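Side-chain contacts in homoserine O-acetyltransferase (Bacillus anthracis str. 'Ames Ancestor', PDB 3I1I), which probably transfers an acetyl group from acetyl-CoA to the hydroxyl of L-homoserine: residues A[49-54]-A[278-283]; A[218-223]-A[270-275]; A[248-251]-A[257-260]. All blocks are in the same frame, centred on the assembly; numbering follows the deposited sequence.

Interaction 1: A[49-54]-A[278-283]; sequences HYFSAT and NSWMYT
In the alpha/beta-hydrolase fold of this enzyme, the loop that leaves strand 44-48 meets helix 277-289 through an edge-to-face aromatic pair, Phe-51 against Trp-280. The edge of the Phe-51 ring is directed at the indole face, with CE2 of Phe-51 3.4 Å from CE2 of Trp-280. The planes are inclined at 58°. The centroid of the Phe-51 ring lies 4.5 Å from that of the six-membered ring of Trp-280. Each aromatic group leaves its backbone anti to the main-chain N (chi1 -168° for Phe-51), and the two rings meet between loop and helix. Thr-283, one helical turn on, adds a CH-pi contact, its CG2 lying 3.8 Å from the Phe-51 ring centroid and 17° off the ring normal. The hydroxyl of Thr-283 is turned back to its own helix, where OG1 donates to Ser-279 O at 3.0 Å. Phe-51 itself starts from a type I turn, Tyr-50 to Ala-53, whose Tyr-50 O accepts from both Ala-53 N and His-49 ND1. No hydrogen bond crosses between the segments; the attraction is probably dispersive, with the electrostatics of an edge-to-face pair, and the threonine's polar group is satisfied internally with its methyl laid over the ring face.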
ATOM      1  N   HIS A  49      -3.608  24.929   4.639  1.00 21.96           N
ATOM      2  CA  HIS A  49      -2.484  24.088   4.252  1.00 22.16           C
ATOM      3  C   HIS A  49      -2.831  22.633   3.900  1.00 22.56           C
ATOM      4  O   HIS A  49      -3.887  22.129   4.267  1.00 23.04           O
ATOM      5  CB  HIS A  49      -1.342  24.219   5.270  1.00 21.71           C
ATOM      6  CG  HIS A  49      -1.456  23.348   6.479  1.00 20.73           C
ATOM      7  ND1 HIS A  49      -1.321  21.977   6.431  1.00 18.98           N
ATOM      8  CD2 HIS A  49      -1.548  23.668   7.792  1.00 20.34           C
ATOM      9  CE1 HIS A  49      -1.386  21.487   7.658  1.00 19.12           C
ATOM     10  NE2 HIS A  49      -1.505  22.496   8.506  1.00 18.94           N
ATOM     11  N   TYR A  50      -1.949  21.993   3.142  1.00 22.87           N
ATOM     12  CA  TYR A  50      -2.190  20.638   2.653  1.00 23.52           C
ATOM     13  C   TYR A  50      -1.626  19.591   3.637  1.00 24.40           C
ATOM     14  O   TYR A  50      -0.980  19.945   4.619  1.00 23.72           O
ATOM     15  CB  TYR A  50      -1.631  20.419   1.214  1.00 22.94           C
ATOM     16  CG  TYR A  50      -0.159  20.661   1.045  1.00 21.29           C
ATOM     17  CD1 TYR A  50       0.756  19.628   1.216  1.00 24.85           C
ATOM     18  CD2 TYR A  50       0.332  21.935   0.746  1.00 20.76           C
ATOM     19  CE1 TYR A  50       2.145  19.837   1.079  1.00 22.50           C
ATOM     20  CE2 TYR A  50       1.701  22.167   0.597  1.00 22.21           C
ATOM     21  CZ  TYR A  50       2.595  21.099   0.754  1.00 23.77           C
ATOM     22  OH  TYR A  50       3.927  21.304   0.606  1.00 26.20           O
ATOM     23  N   PHE A  51      -1.892  18.319   3.314  1.00 25.62           N
ATOM     24  CA  PHE A  51      -1.699  17.128   4.191  1.00 26.29           C
ATOM     25  C   PHE A  51      -0.522  17.210   5.149  1.00 25.79           C
ATOM     26  O   PHE A  51      -0.704  17.220   6.353  1.00 26.80           O
ATOM     27  CB  PHE A  51      -1.563  15.834   3.316  1.00 27.14           C
ATOM     28  CG  PHE A  51      -1.647  14.529   4.102  1.00 26.77           C
ATOM     29  CD1 PHE A  51      -2.805  13.793   4.121  1.00 25.91           C
ATOM     30  CD2 PHE A  51      -0.556  14.053   4.815  1.00 28.32           C
ATOM     31  CE1 PHE A  51      -2.887  12.626   4.849  1.00 26.61           C
ATOM     32  CE2 PHE A  51      -0.633  12.890   5.550  1.00 25.31           C
ATOM     33  CZ  PHE A  51      -1.797  12.172   5.564  1.00 25.72           C
ATOM     34  N   SER A  52       0.677  17.259   4.608  1.00 24.95           N
ATOM     35  CA  SER A  52       1.905  17.174   5.418  1.00 25.33           C
ATOM     36  C   SER A  52       2.544  18.526   5.756  1.00 23.64           C
ATOM     37  O   SER A  52       3.607  18.543   6.367  1.00 23.46           O
ATOM     38  CB  SER A  52       2.953  16.334   4.669  1.00 24.67           C
ATOM     39  OG  SER A  52       3.048  16.873   3.348  1.00 27.65           O
ATOM     40  N   ALA A  53       1.914  19.628   5.360  1.00 22.48           N
ATOM     41  CA  ALA A  53       2.466  20.989   5.586  1.00 21.68           C
ATOM     42  C   ALA A  53       2.050  21.598   6.939  1.00 21.54           C
ATOM     43  O   ALA A  53       1.691  20.878   7.867  1.00 21.71           O
ATOM     44  CB  ALA A  53       2.085  21.922   4.427  1.00 20.33           C
ATOM     45  N   THR A  54       2.120  22.925   7.033  1.00 21.85           N
ATOM     46  CA  THR A  54       1.939  23.692   8.258  1.00 21.67           C
ATOM     47  C   THR A  54       1.413  25.091   7.896  1.00 22.01           C
ATOM     48  O   THR A  54       1.231  25.403   6.724  1.00 21.46           O
ATOM     49  CB  THR A  54       3.291  23.862   9.055  1.00 21.93           C
ATOM     50  OG1 THR A  54       4.168  24.819   8.408  1.00 23.67           O
ATOM     51  CG2 THR A  54       4.016  22.548   9.211  1.00 21.29           C
ATOM     52  N   ASN A 278       0.567   8.246  14.333  1.00 21.48           N
ATOM     53  CA  ASN A 278      -0.837   8.404  14.729  1.00 21.49           C
ATOM     54  C   ASN A 278      -1.454   9.656  14.076  1.00 21.81           C
ATOM     55  O   ASN A 278      -2.607   9.619  13.604  1.00 21.69           O
ATOM     56  CB  ASN A 278      -0.984   8.481  16.251  1.00 21.24           C
ATOM     57  CG  ASN A 278      -0.690   7.145  16.951  1.00 20.82           C
ATOM     58  OD1 ASN A 278      -0.701   6.079  16.336  1.00 22.94           O
ATOM     59  ND2 ASN A 278      -0.465   7.203  18.240  1.00 18.97           N
ATOM     60  N   SER A 279      -0.667  10.734  14.032  1.00 21.36           N
ATOM     61  CA  SER A 279      -1.096  11.960  13.436  1.00 22.45           C
ATOM     62  C   SER A 279      -1.401  11.731  11.943  1.00 23.27           C
ATOM     63  O   SER A 279      -2.420  12.207  11.397  1.00 22.20           O
ATOM     64  CB  SER A 279      -0.028  13.043  13.601  1.00 22.46           C
ATOM     65  OG  SER A 279       0.008  13.506  14.939  1.00 22.79           O
ATOM     66  N   TRP A 280      -0.501  11.003  11.300  1.00 24.03           N
ATOM     67  CA  TRP A 280      -0.667  10.663   9.904  1.00 24.82           C
ATOM     68  C   TRP A 280      -1.973   9.902   9.708  1.00 24.14           C
ATOM     69  O   TRP A 280      -2.709  10.217   8.809  1.00 23.23           O
ATOM     70  CB  TRP A 280       0.520   9.818   9.412  1.00 25.61           C
ATOM     71  CG  TRP A 280       0.491   9.621   7.939  1.00 26.51           C
ATOM     72  CD1 TRP A 280      -0.334   8.782   7.218  1.00 27.00           C
ATOM     73  CD2 TRP A 280       1.291  10.308   7.000  1.00 27.81           C
ATOM     74  NE1 TRP A 280      -0.076   8.914   5.877  1.00 28.57           N
ATOM     75  CE2 TRP A 280       0.922   9.842   5.714  1.00 28.23           C
ATOM     76  CE3 TRP A 280       2.304  11.263   7.116  1.00 31.09           C
ATOM     77  CZ2 TRP A 280       1.521  10.310   4.553  1.00 30.55           C
ATOM     78  CZ3 TRP A 280       2.898  11.750   5.954  1.00 33.66           C
ATOM     79  CH2 TRP A 280       2.515  11.255   4.687  1.00 34.12           C
HETATM   80  N   MSE A 281      -2.260   8.927  10.564  1.00 24.69           N
HETATM   81  CA  MSE A 281      -3.504   8.171  10.443  1.00 25.85           C
HETATM   82  C   MSE A 281      -4.738   9.093  10.532  1.00 25.09           C
HETATM   83  O   MSE A 281      -5.650   8.960   9.706  1.00 25.52           O
HETATM   84  CB  MSE A 281      -3.677   7.098  11.535  1.00 26.21           C
HETATM   85  CG  MSE A 281      -2.682   5.965  11.576  1.00 31.12           C
HETATM   86 SE   MSE A 281      -3.254   4.685  13.009  0.65 38.22          SE
HETATM   87  CE  MSE A 281      -5.074   5.101  13.128  1.00 25.58           C
ATOM     88  N   TYR A 282      -4.793   9.953  11.557  1.00 23.66           N
ATOM     89  CA  TYR A 282      -5.978  10.815  11.773  1.00 23.08           C
ATOM     90  C   TYR A 282      -6.211  11.747  10.595  1.00 22.35           C
ATOM     91  O   TYR A 282      -7.363  11.933  10.160  1.00 22.18           O
ATOM     92  CB  TYR A 282      -5.869  11.631  13.051  1.00 22.30           C
ATOM     93  CG  TYR A 282      -6.359  10.892  14.257  1.00 23.01           C
ATOM     94  CD1 TYR A 282      -5.536  10.025  14.934  1.00 24.14           C
ATOM     95  CD2 TYR A 282      -7.665  11.042  14.724  1.00 23.18           C
ATOM     96  CE1 TYR A 282      -5.984   9.325  16.035  1.00 24.15           C
ATOM     97  CE2 TYR A 282      -8.107  10.345  15.842  1.00 22.43           C
ATOM     98  CZ  TYR A 282      -7.254   9.490  16.480  1.00 22.72           C
ATOM     99  OH  TYR A 282      -7.630   8.769  17.578  1.00 25.00           O
ATOM    100  N   THR A 283      -5.112  12.266  10.046  1.00 21.38           N
ATOM    101  CA  THR A 283      -5.176  13.173   8.894  1.00 20.88           C
ATOM    102  C   THR A 283      -5.605  12.372   7.661  1.00 21.44           C
ATOM    103  O   THR A 283      -6.470  12.830   6.923  1.00 22.33           O
ATOM    104  CB  THR A 283      -3.824  13.869   8.668  1.00 20.24           C
ATOM    105  OG1 THR A 283      -3.466  14.539   9.864  1.00 20.28           O
ATOM    106  CG2 THR A 283      -3.886  14.903   7.522  1.00 19.96           C
TER

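Interaction 2: A[218-223]-A[270-275]; sequences KGLQLA and RSIELV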
ATOM      1  N   LYS A 218       8.580   1.445   9.440  1.00 27.66           N
ATOM      2  CA  LYS A 218       8.250   0.628   8.259  1.00 27.61           C
ATOM      3  C   LYS A 218       6.845   0.921   7.779  1.00 26.59           C
ATOM      4  O   LYS A 218       6.625   1.234   6.614  1.00 26.03           O
ATOM      5  CB  LYS A 218       8.390  -0.859   8.521  1.00 27.78           C
ATOM      6  CG  LYS A 218       9.801  -1.279   8.784  1.00 31.27           C
ATOM      7  CD  LYS A 218       9.895  -2.789   9.099  1.00 35.71           C
ATOM      8  CE  LYS A 218      11.290  -3.207   9.544  1.00 37.83           C
ATOM      9  NZ  LYS A 218      11.360  -4.710   9.701  1.00 43.04           N
ATOM     10  N   GLY A 219       5.886   0.861   8.683  1.00 26.41           N
ATOM     11  CA  GLY A 219       4.520   1.204   8.327  1.00 26.36           C
ATOM     12  C   GLY A 219       4.392   2.624   7.794  1.00 26.14           C
ATOM     13  O   GLY A 219       3.685   2.861   6.814  1.00 26.20           O
ATOM     14  N   LEU A 220       5.098   3.563   8.414  1.00 25.28           N
ATOM     15  CA  LEU A 220       4.950   4.964   8.042  1.00 25.12           C
ATOM     16  C   LEU A 220       5.569   5.230   6.678  1.00 24.86           C
ATOM     17  O   LEU A 220       4.984   5.948   5.856  1.00 23.89           O
ATOM     18  CB  LEU A 220       5.584   5.835   9.115  1.00 25.30           C
ATOM     19  CG  LEU A 220       5.288   7.313   9.249  1.00 27.59           C
ATOM     20  CD1 LEU A 220       3.760   7.652   9.180  1.00 26.97           C
ATOM     21  CD2 LEU A 220       5.943   7.799  10.576  1.00 28.24           C
ATOM     22  N   GLN A 221       6.735   4.642   6.421  1.00 24.88           N
ATOM     23  CA  GLN A 221       7.366   4.802   5.130  1.00 25.62           C
ATOM     24  C   GLN A 221       6.487   4.246   4.008  1.00 24.95           C
ATOM     25  O   GLN A 221       6.398   4.810   2.932  1.00 24.48           O
ATOM     26  CB  GLN A 221       8.754   4.136   5.070  1.00 26.28           C
ATOM     27  CG  GLN A 221       9.358   4.130   3.619  1.00 28.52           C
ATOM     28  CD  GLN A 221      10.856   3.923   3.575  1.00 32.95           C
ATOM     29  OE1 GLN A 221      11.426   3.258   4.439  1.00 35.29           O
ATOM     30  NE2 GLN A 221      11.512   4.483   2.544  1.00 33.61           N
ATOM     31  N   LEU A 222       5.863   3.118   4.263  1.00 25.12           N
ATOM     32  CA  LEU A 222       4.939   2.522   3.299  1.00 25.71           C
ATOM     33  C   LEU A 222       3.745   3.459   3.053  1.00 25.03           C
ATOM     34  O   LEU A 222       3.394   3.751   1.910  1.00 25.11           O
ATOM     35  CB  LEU A 222       4.520   1.143   3.820  1.00 25.92           C
ATOM     36  CG  LEU A 222       3.761   0.189   2.925  1.00 29.13           C
ATOM     37  CD1 LEU A 222       4.274   0.189   1.477  1.00 31.36           C
ATOM     38  CD2 LEU A 222       3.867  -1.213   3.571  1.00 31.32           C
ATOM     39  N   ALA A 223       3.166   3.985   4.127  1.00 24.73           N
ATOM     40  CA  ALA A 223       2.100   4.989   4.012  1.00 24.53           C
ATOM     41  C   ALA A 223       2.552   6.176   3.168  1.00 24.21           C
ATOM     42  O   ALA A 223       1.838   6.626   2.301  1.00 24.95           O
ATOM     43  CB  ALA A 223       1.588   5.449   5.421  1.00 23.57           C
ATOM     44  N   ARG A 270      13.364  10.030   4.140  1.00 31.07           N
ATOM     45  CA  ARG A 270      13.727  11.379   4.561  0.50 31.67           C
ATOM     46  C   ARG A 270      12.503  12.187   4.942  1.00 31.31           C
ATOM     47  O   ARG A 270      12.507  12.890   5.940  1.00 30.35           O
ATOM     48  CB  ARG A 270      14.472  12.137   3.454  0.50 32.30           C
ATOM     49  CG  ARG A 270      15.476  13.142   3.989  0.50 34.76           C
ATOM     50  CD  ARG A 270      16.905  12.538   4.016  0.50 38.85           C
ATOM     51  NE  ARG A 270      17.512  12.551   2.682  0.50 41.37           N
ATOM     52  CZ  ARG A 270      18.573  11.838   2.321  0.50 42.11           C
ATOM     53  NH1 ARG A 270      19.163  11.033   3.192  0.50 42.58           N
ATOM     54  NH2 ARG A 270      19.024  11.929   1.078  0.50 42.39           N
ATOM     55  N   SER A 271      11.437  12.080   4.156  1.00 30.57           N
ATOM     56  CA  SER A 271      10.285  12.924   4.450  1.00 30.70           C
ATOM     57  C   SER A 271       9.413  12.448   5.604  1.00 29.72           C
ATOM     58  O   SER A 271       8.506  13.121   5.955  1.00 29.23           O
ATOM     59  CB  SER A 271       9.436  13.178   3.193  1.00 30.71           C
ATOM     60  OG  SER A 271       8.703  12.030   2.850  1.00 32.88           O
ATOM     61  N   ILE A 272       9.675  11.311   6.207  1.00 30.57           N
ATOM     62  CA  ILE A 272       8.917  10.915   7.393  1.00 31.51           C
ATOM     63  C   ILE A 272       9.752  11.057   8.677  1.00 32.67           C
ATOM     64  O   ILE A 272       9.367  10.559   9.753  1.00 32.76           O
ATOM     65  CB  ILE A 272       8.343   9.468   7.306  1.00 31.46           C
ATOM     66  CG1 ILE A 272       9.458   8.441   7.036  1.00 31.36           C
ATOM     67  CG2 ILE A 272       7.210   9.422   6.280  1.00 31.09           C
ATOM     68  CD1 ILE A 272       9.155   7.022   7.464  1.00 29.65           C
ATOM     69  N   GLU A 273      10.855  11.784   8.588  1.00 33.50           N
ATOM     70  CA  GLU A 273      11.751  11.931   9.742  1.00 34.56           C
ATOM     71  C   GLU A 273      11.181  12.755  10.888  1.00 33.94           C
ATOM     72  O   GLU A 273      11.342  12.379  12.035  1.00 34.15           O
ATOM     73  CB  GLU A 273      13.114  12.450   9.277  1.00 35.26           C
ATOM     74  CG  GLU A 273      13.800  11.341   8.414  1.00 38.58           C
ATOM     75  CD  GLU A 273      15.265  11.585   8.102  1.00 42.16           C
ATOM     76  OE1 GLU A 273      15.703  12.755   7.985  1.00 46.00           O
ATOM     77  OE2 GLU A 273      15.975  10.578   7.928  1.00 46.35           O
ATOM     78  N   LEU A 274      10.482  13.840  10.581  1.00 33.26           N
ATOM     79  CA  LEU A 274       9.846  14.649  11.609  1.00 33.03           C
ATOM     80  C   LEU A 274       8.397  14.309  11.879  1.00 31.30           C
ATOM     81  O   LEU A 274       7.712  15.073  12.555  1.00 32.49           O
ATOM     82  CB  LEU A 274       9.887  16.139  11.219  1.00 33.86           C
ATOM     83  CG  LEU A 274      11.258  16.852  11.120  1.00 36.58           C
ATOM     84  CD1 LEU A 274      11.074  18.428  11.254  1.00 37.17           C
ATOM     85  CD2 LEU A 274      12.301  16.286  12.145  1.00 35.83           C
ATOM     86  N   VAL A 275       7.923  13.177  11.389  1.00 29.39           N
ATOM     87  CA  VAL A 275       6.489  12.944  11.250  1.00 27.45           C
ATOM     88  C   VAL A 275       5.995  11.985  12.305  1.00 26.86           C
ATOM     89  O   VAL A 275       6.715  11.086  12.693  1.00 26.22           O
ATOM     90  CB  VAL A 275       6.191  12.412   9.829  1.00 27.49           C
ATOM     91  CG1 VAL A 275       4.811  11.803   9.716  1.00 26.31           C
ATOM     92  CG2 VAL A 275       6.383  13.543   8.832  1.00 24.62           C
TER
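Leu-220 and Gln-221, on one turn of helix 217-228, receive Ile-272 and Val-275 from the connection between helices 259-270 and 277-289. Leu-220 is the first of the helix residues to touch and points its CB toward the connection. With CG anti to the backbone N (chi1 -163°), the leucine extends past Ile-272, the two side chains running in opposite directions. Its CB lies 4.1 Å from Ile-272 CD1, and Leu-220 CG neighbours Ile-272 CG2 at a similar separation. The CD2 branch of Leu-220 reaches Val-275, 4.2 Å from CG1 of that valine and 4.0 Å from its carbonyl O. One leucine thus spans two residues of the connection, using its root and CG for the isoleucine and a terminal methyl for the valine.

At Gln-221 the contact is made by the base of the residue. Ile-272 CD1 sits 3.6 Å from Gln-221 N and 3.8 Å from Gln-221 CB, so the methyl packs directly on the helix backbone. The closest CA pair agrees with this: Gln-221 and Ile-272, 6.7 Å apart. Beyond CG the glutamine chain is extended, and its amide NE2 hydrogen-bonds Thr-268 OG1 on helix 259-270, leaving the aliphatic base to the isoleucine. No hydrogen bond joins the two segments.

Two overlapping type I turns, Arg-270 to Glu-273 and Ile-272 to Val-275, shape the connection, and both touching residues direct CB toward the helix. Around this packing, Leu-220 also meets Ile-200 of helix 186-202 and Ala-277 of helix 277-289, while Ile-272 touches Met-217 and Asn-224. Helix 217-228, in a helical insertion between strands 174-178 and 309-313 that is consistent with an alpha/beta-hydrolase lid, is thereby packed against helix 186-202 as well as the connection leading into helix 277-289.

Interaction 3: A[248-251]-A[257-260]; sequences VEPY and LTSF
Pro-250 and Leu-257 form the closest backbone pair, their CA atoms 5.5 Å apart, where a short 3-10 segment at 249-251 meets the chain entering helix 259-270. The 3-10 segment is supported by a bond from Tyr-251 N to Val-248 O, 3.0 Å long, and Thr-258 occupies the N-cap position of the following helix. Pro-250 carries the contact with its ring carbons. CG of Pro-250 lies 3.6 Å from the carbonyl O of Leu-257 and 3.8 Å from CA of Thr-258, meeting the main chain on successive residues. CB of Pro-250 is the ring atom nearest the Thr-258 methyl, CG2, at 3.9 Å. The threonine divides its two branches: chi1 of 63° sets OG1 between the backbone N and carbonyl carbon, and this hydroxyl caps a helix N just past the segment, while CG2 meets the proline. Leu-257 contributes its carbonyl, its CB pointing away from Pro-250. In the assembly, Leu-289 of the second subunit packs on Pro-250, and Leu-288 of that subunit packs on Thr-258. With no hydrogen bond between the segments, the contact is van der Waals packing, in which the threonine's methyl serves the proline and its hydroxyl serves the helix start.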
ATOM      1  N   VAL A 248      22.339  -6.495 -12.337  1.00 23.16           N
ATOM      2  CA  VAL A 248      21.914  -7.879 -12.215  1.00 22.26           C
ATOM      3  C   VAL A 248      21.477  -8.248 -10.796  1.00 22.53           C
ATOM      4  O   VAL A 248      20.742  -9.175 -10.596  1.00 21.69           O
ATOM      5  CB  VAL A 248      23.049  -8.873 -12.675  1.00 23.25           C
ATOM      6  CG1 VAL A 248      23.488  -8.590 -14.144  1.00 19.87           C
ATOM      7  CG2 VAL A 248      24.220  -8.858 -11.685  1.00 21.19           C
ATOM      8  N   GLU A 249      21.884  -7.496  -9.794  1.00 23.24           N
ATOM      9  CA  GLU A 249      21.661  -7.954  -8.408  0.50 23.46           C
ATOM     10  C   GLU A 249      20.179  -8.040  -8.046  1.00 23.66           C
ATOM     11  O   GLU A 249      19.766  -8.991  -7.388  1.00 23.82           O
ATOM     12  CB  GLU A 249      22.424  -7.121  -7.374  0.50 23.63           C
ATOM     13  CG  GLU A 249      22.222  -7.557  -5.916  0.50 23.57           C
ATOM     14  CD  GLU A 249      22.522  -9.034  -5.657  0.50 25.17           C
ATOM     15  OE1 GLU A 249      21.875  -9.621  -4.750  0.50 24.04           O
ATOM     16  OE2 GLU A 249      23.402  -9.612  -6.344  0.50 24.78           O
ATOM     17  N   PRO A 250      19.335  -7.099  -8.504  1.00 23.72           N
ATOM     18  CA  PRO A 250      17.885  -7.291  -8.227  1.00 24.19           C
ATOM     19  C   PRO A 250      17.271  -8.635  -8.732  1.00 24.21           C
ATOM     20  O   PRO A 250      16.274  -9.097  -8.174  1.00 23.48           O
ATOM     21  CB  PRO A 250      17.223  -6.115  -8.976  1.00 24.33           C
ATOM     22  CG  PRO A 250      18.360  -5.048  -9.051  1.00 24.67           C
ATOM     23  CD  PRO A 250      19.585  -5.894  -9.317  1.00 23.72           C
ATOM     24  N   TYR A 251      17.896  -9.227  -9.752  1.00 23.89           N
ATOM     25  CA  TYR A 251      17.455 -10.467 -10.394  1.00 24.16           C
ATOM     26  C   TYR A 251      17.891 -11.711  -9.630  1.00 25.28           C
ATOM     27  O   TYR A 251      17.605 -12.834 -10.051  1.00 24.37           O
ATOM     28  CB  TYR A 251      17.993 -10.542 -11.841  1.00 22.78           C
ATOM     29  CG  TYR A 251      17.298  -9.595 -12.753  1.00 22.88           C
ATOM     30  CD1 TYR A 251      16.260 -10.020 -13.580  1.00 24.89           C
ATOM     31  CD2 TYR A 251      17.595  -8.244 -12.729  1.00 23.87           C
ATOM     32  CE1 TYR A 251      15.582  -9.129 -14.401  1.00 24.62           C
ATOM     33  CE2 TYR A 251      16.910  -7.343 -13.524  1.00 23.49           C
ATOM     34  CZ  TYR A 251      15.922  -7.789 -14.364  1.00 25.85           C
ATOM     35  OH  TYR A 251      15.263  -6.880 -15.148  1.00 26.94           O
ATOM     36  N   LEU A 257      16.998  -4.659  -3.964  1.00 25.04           N
ATOM     37  CA  LEU A 257      16.235  -3.569  -4.562  1.00 24.15           C
ATOM     38  C   LEU A 257      16.849  -3.111  -5.874  1.00 23.24           C
ATOM     39  O   LEU A 257      18.076  -3.144  -6.056  1.00 24.11           O
ATOM     40  CB  LEU A 257      16.150  -2.405  -3.588  1.00 24.28           C
ATOM     41  CG  LEU A 257      15.558  -2.733  -2.214  1.00 24.81           C
ATOM     42  CD1 LEU A 257      15.780  -1.548  -1.283  1.00 24.24           C
ATOM     43  CD2 LEU A 257      14.047  -3.081  -2.299  1.00 23.19           C
ATOM     44  N   THR A 258      15.991  -2.697  -6.797  1.00 22.27           N
ATOM     45  CA  THR A 258      16.413  -1.990  -8.005  1.00 20.96           C
ATOM     46  C   THR A 258      16.887  -0.599  -7.622  1.00 21.10           C
ATOM     47  O   THR A 258      16.674  -0.118  -6.491  1.00 21.93           O
ATOM     48  CB  THR A 258      15.241  -1.833  -9.041  1.00 21.05           C
ATOM     49  OG1 THR A 258      14.180  -1.031  -8.474  1.00 21.41           O
ATOM     50  CG2 THR A 258      14.736  -3.175  -9.508  1.00 16.61           C
ATOM     51  N   SER A 259      17.526   0.077  -8.553  1.00 20.93           N
ATOM     52  CA  SER A 259      18.049   1.398  -8.237  1.00 20.53           C
ATOM     53  C   SER A 259      16.911   2.385  -8.094  1.00 20.53           C
ATOM     54  O   SER A 259      17.008   3.299  -7.300  1.00 19.64           O
ATOM     55  CB  SER A 259      19.023   1.866  -9.311  1.00 20.31           C
ATOM     56  OG  SER A 259      18.387   1.925 -10.576  1.00 21.64           O
ATOM     57  N   PHE A 260      15.825   2.216  -8.853  1.00 21.10           N
ATOM     58  CA  PHE A 260      14.684   3.122  -8.647  1.00 22.13           C
ATOM     59  C   PHE A 260      14.068   2.915  -7.272  1.00 22.82           C
ATOM     60  O   PHE A 260      13.742   3.910  -6.611  1.00 23.46           O
ATOM     61  CB  PHE A 260      13.646   3.126  -9.779  1.00 22.44           C
ATOM     62  CG  PHE A 260      12.985   1.810 -10.040  1.00 21.58           C
ATOM     63  CD1 PHE A 260      11.874   1.432  -9.330  1.00 21.43           C
ATOM     64  CD2 PHE A 260      13.453   0.971 -11.061  1.00 21.91           C
ATOM     65  CE1 PHE A 260      11.241   0.177  -9.585  1.00 22.96           C
ATOM     66  CE2 PHE A 260      12.856  -0.276 -11.324  1.00 20.92           C
ATOM     67  CZ  PHE A 260      11.726  -0.662 -10.589  1.00 21.59           C
TER

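Interactions 1 and 2 form continuous packing: their centres are 12 Å apart, and Trp-280 of the first lies against the second, with Trp-280 CE3 3.7 Å from Val-275 CG1 and Trp-280 CB 3.9 Å from Leu-220 CD1. Interaction 3 is separate, its nearest atoms about 8 Å from interaction 2 and about 18 Å from interaction 1. Along the chain the three are nested, 3 within the loop closed by 2, and 2 within that closed by 1. Phe-51 in interaction 1 lies near, without touching, the probable Ser-155, His-351 and Asp-318 triad. Segments of all three reach the second subunit, in interaction 3 including the touching Pro-250 and Thr-258.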